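PDB 4GT6: cell surface protein from Faecalibacterium prausnitzii A2-165, which is of unknown function but, as an extracellular leucine-rich repeat protein of the BspA type, probably binds other proteins. Local coordinates for residues T300-S305 against I316-G321. Residues are numbered along the deposited sequence; the frame is centred on the assembly and turned at random.
Sequences TELPES and IDIPEG. With NA (sodium ion), chain R.
L302 and I318 meet inside the solenoid through one methyl group each. CD1 of L302 lies 3.5 Å from CD1 of I318, and the two side chains cross at a slant. CG1 of I318 lies anti to the carbonyl carbon (chi1 -58°), and the turn at chi2 then brings CD1 to the leucine. Both residues are buried. I318 also packs on I339 of strand 338-341, which links the pair to the neighbouring strand of the solenoid.

The second touch is at the surface and involves T300 and G321. The carbonyl O of G321 comes 3.5 Å from CA of T300, a CH...O contact bent to 135° at the hydrogen. CB of T300 is 3.6 Å from the same oxygen, and CG2 lies slightly farther away. No hydrogen bond joins the two segments. T300 hydrogen-bonds through its backbone to T323, and L302 does the same with Q324 and L326, the parallel strand pairing with 324-325.

The sodium ion sits beside this turn. E320 binds it through its backbone O at 2.4 Å, not through its carboxylate. Four waters and the backbone O of S297 complete six ligands. G321, directly after E320, has a positive phi of 106°, which glycine adopts easily.

Leucine and isoleucine pointing inward from two walls of the coil, here strand 301-302 and the end of strand 315-317, are characteristic of the leucine-rich repeat solenoid, here in its BspA-type form.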
loop_
_atom_site.group_PDB
_atom_site.type_symbol
_atom_site.label_atom_id
_atom_site.label_comp_id
_atom_site.label_asym_id
_atom_site.label_seq_id
_atom_site.Cartn_x
_atom_site.Cartn_y
_atom_site.Cartn_z
ATOM N N THR A 300 -1.720 24.257 -11.537
ATOM C CA THR A 300 -1.123 24.544 -12.849
ATOM C C THR A 300 -0.868 23.264 -13.650
ATOM O O THR A 300 -0.323 23.342 -14.757
ATOM C CB THR A 300 0.185 25.361 -12.697
ATOM O OG1 THR A 300 1.141 24.554 -12.003
ATOM C CG2 THR A 300 -0.014 26.681 -11.958
ATOM N N GLU A 301 -1.278 22.095 -13.110
ATOM C CA GLU A 301 -1.078 20.820 -13.795
ATOM C C GLU A 301 -2.198 19.851 -13.481
ATOM O O GLU A 301 -2.711 19.852 -12.359
ATOM C CB GLU A 301 0.270 20.239 -13.320
ATOM C CG GLU A 301 0.620 18.825 -13.744
ATOM C CD GLU A 301 1.863 18.337 -13.024
ATOM O OE1 GLU A 301 2.955 18.882 -13.306
ATOM O OE2 GLU A 301 1.739 17.460 -12.137
ATOM N N LEU A 302 -2.583 19.034 -14.475
ATOM C CA LEU A 302 -3.476 17.886 -14.281
ATOM C C LEU A 302 -2.529 16.676 -14.280
ATOM O O LEU A 302 -1.855 16.428 -15.291
ATOM C CB LEU A 302 -4.588 17.798 -15.341
ATOM C CG LEU A 302 -5.673 18.892 -15.275
ATOM C CD1 LEU A 302 -6.858 18.469 -16.086
ATOM C CD2 LEU A 302 -6.132 19.168 -13.846
ATOM N N PRO A 303 -2.310 16.030 -13.109
ATOM C CA PRO A 303 -1.267 15.002 -13.035
ATOM C C PRO A 303 -1.649 13.723 -13.755
ATOM O O PRO A 303 -2.792 13.552 -14.179
ATOM C CB PRO A 303 -1.113 14.783 -11.531
ATOM C CG PRO A 303 -2.489 15.040 -10.992
ATOM C CD PRO A 303 -2.971 16.223 -11.800
ATOM N N GLU A 304 -0.701 12.795 -13.845
ATOM C CA GLU A 304 -0.923 11.522 -14.495
ATOM C C GLU A 304 -2.150 10.799 -13.916
ATOM O O GLU A 304 -2.343 10.790 -12.698
ATOM C CB GLU A 304 0.352 10.677 -14.318
ATOM C CG GLU A 304 0.264 9.225 -14.736
ATOM C CD GLU A 304 1.552 8.511 -14.380
ATOM O OE1 GLU A 304 2.634 9.053 -14.708
ATOM O OE2 GLU A 304 1.484 7.470 -13.684
ATOM N N SER A 305 -3.010 10.252 -14.813
ATOM C CA SER A 305 -4.205 9.455 -14.481
ATOM C C SER A 305 -5.175 10.159 -13.514
ATOM O O SER A 305 -5.959 9.468 -12.858
ATOM C CB SER A 305 -3.793 8.121 -13.849
ATOM O OG SER A 305 -2.914 7.357 -14.655
ATOM N N ILE A 316 -16.192 18.912 -18.864
ATOM C CA ILE A 316 -15.201 19.410 -17.909
ATOM C C ILE A 316 -14.558 20.684 -18.476
ATOM O O ILE A 316 -14.284 20.769 -19.675
ATOM C CB ILE A 316 -14.162 18.322 -17.482
ATOM C CG1 ILE A 316 -13.294 18.791 -16.280
ATOM C CG2 ILE A 316 -13.314 17.808 -18.646
ATOM C CD1 ILE A 316 -12.682 17.689 -15.474
ATOM N N ASP A 317 -14.367 21.680 -17.605
ATOM C CA ASP A 317 -13.753 22.957 -17.950
ATOM C C ASP A 317 -12.404 23.030 -17.253
ATOM O O ASP A 317 -12.353 23.096 -16.026
ATOM C CB ASP A 317 -14.664 24.120 -17.543
ATOM C CG ASP A 317 -15.912 24.196 -18.400
ATOM O OD1 ASP A 317 -16.884 23.471 -18.099
ATOM O OD2 ASP A 317 -15.894 24.923 -19.404
ATOM N N ILE A 318 -11.320 22.936 -18.024
ATOM C CA ILE A 318 -9.960 22.974 -17.471
ATOM C C ILE A 318 -9.650 24.455 -17.172
ATOM O O ILE A 318 -9.823 25.289 -18.071
ATOM C CB ILE A 318 -8.931 22.309 -18.429
ATOM C CG1 ILE A 318 -9.268 20.818 -18.769
ATOM C CG2 ILE A 318 -7.498 22.490 -17.965
ATOM C CD1 ILE A 318 -9.685 19.926 -17.642
ATOM N N PRO A 319 -9.251 24.807 -15.923
ATOM C CA PRO A 319 -9.055 26.226 -15.599
ATOM C C PRO A 319 -7.858 26.864 -16.297
ATOM O O PRO A 319 -6.845 26.206 -16.533
ATOM C CB PRO A 319 -8.850 26.224 -14.070
ATOM C CG PRO A 319 -8.347 24.879 -13.749
ATOM C CD PRO A 319 -9.021 23.946 -14.742
ATOM N N GLU A 320 -7.974 28.165 -16.572
ATOM C CA GLU A 320 -6.899 29.007 -17.099
ATOM C C GLU A 320 -5.703 28.874 -16.149
ATOM O O GLU A 320 -5.910 28.863 -14.936
ATOM C CB GLU A 320 -7.393 30.472 -17.151
ATOM C CG GLU A 320 -6.433 31.414 -17.859
ATOM C CD GLU A 320 -6.132 30.989 -19.283
ATOM O OE1 GLU A 320 -7.101 30.812 -20.054
ATOM O OE2 GLU A 320 -4.944 30.747 -19.597
ATOM N N GLY A 321 -4.492 28.715 -16.674
ATOM C CA GLY A 321 -3.342 28.533 -15.788
ATOM C C GLY A 321 -2.811 27.110 -15.749
ATOM O O GLY A 321 -1.669 26.893 -15.348
HETATM NA NA NA R . -5.655 29.050 -12.592
HETATM O O HOH W 1 -3.304 28.417 -12.430
HETATM O O HOH W 2 -5.003 31.382 -12.972
HETATM O O HOH W 3 -6.073 26.694 -11.984
HETATM O O HOH W 4 -7.975 29.680 -12.899
#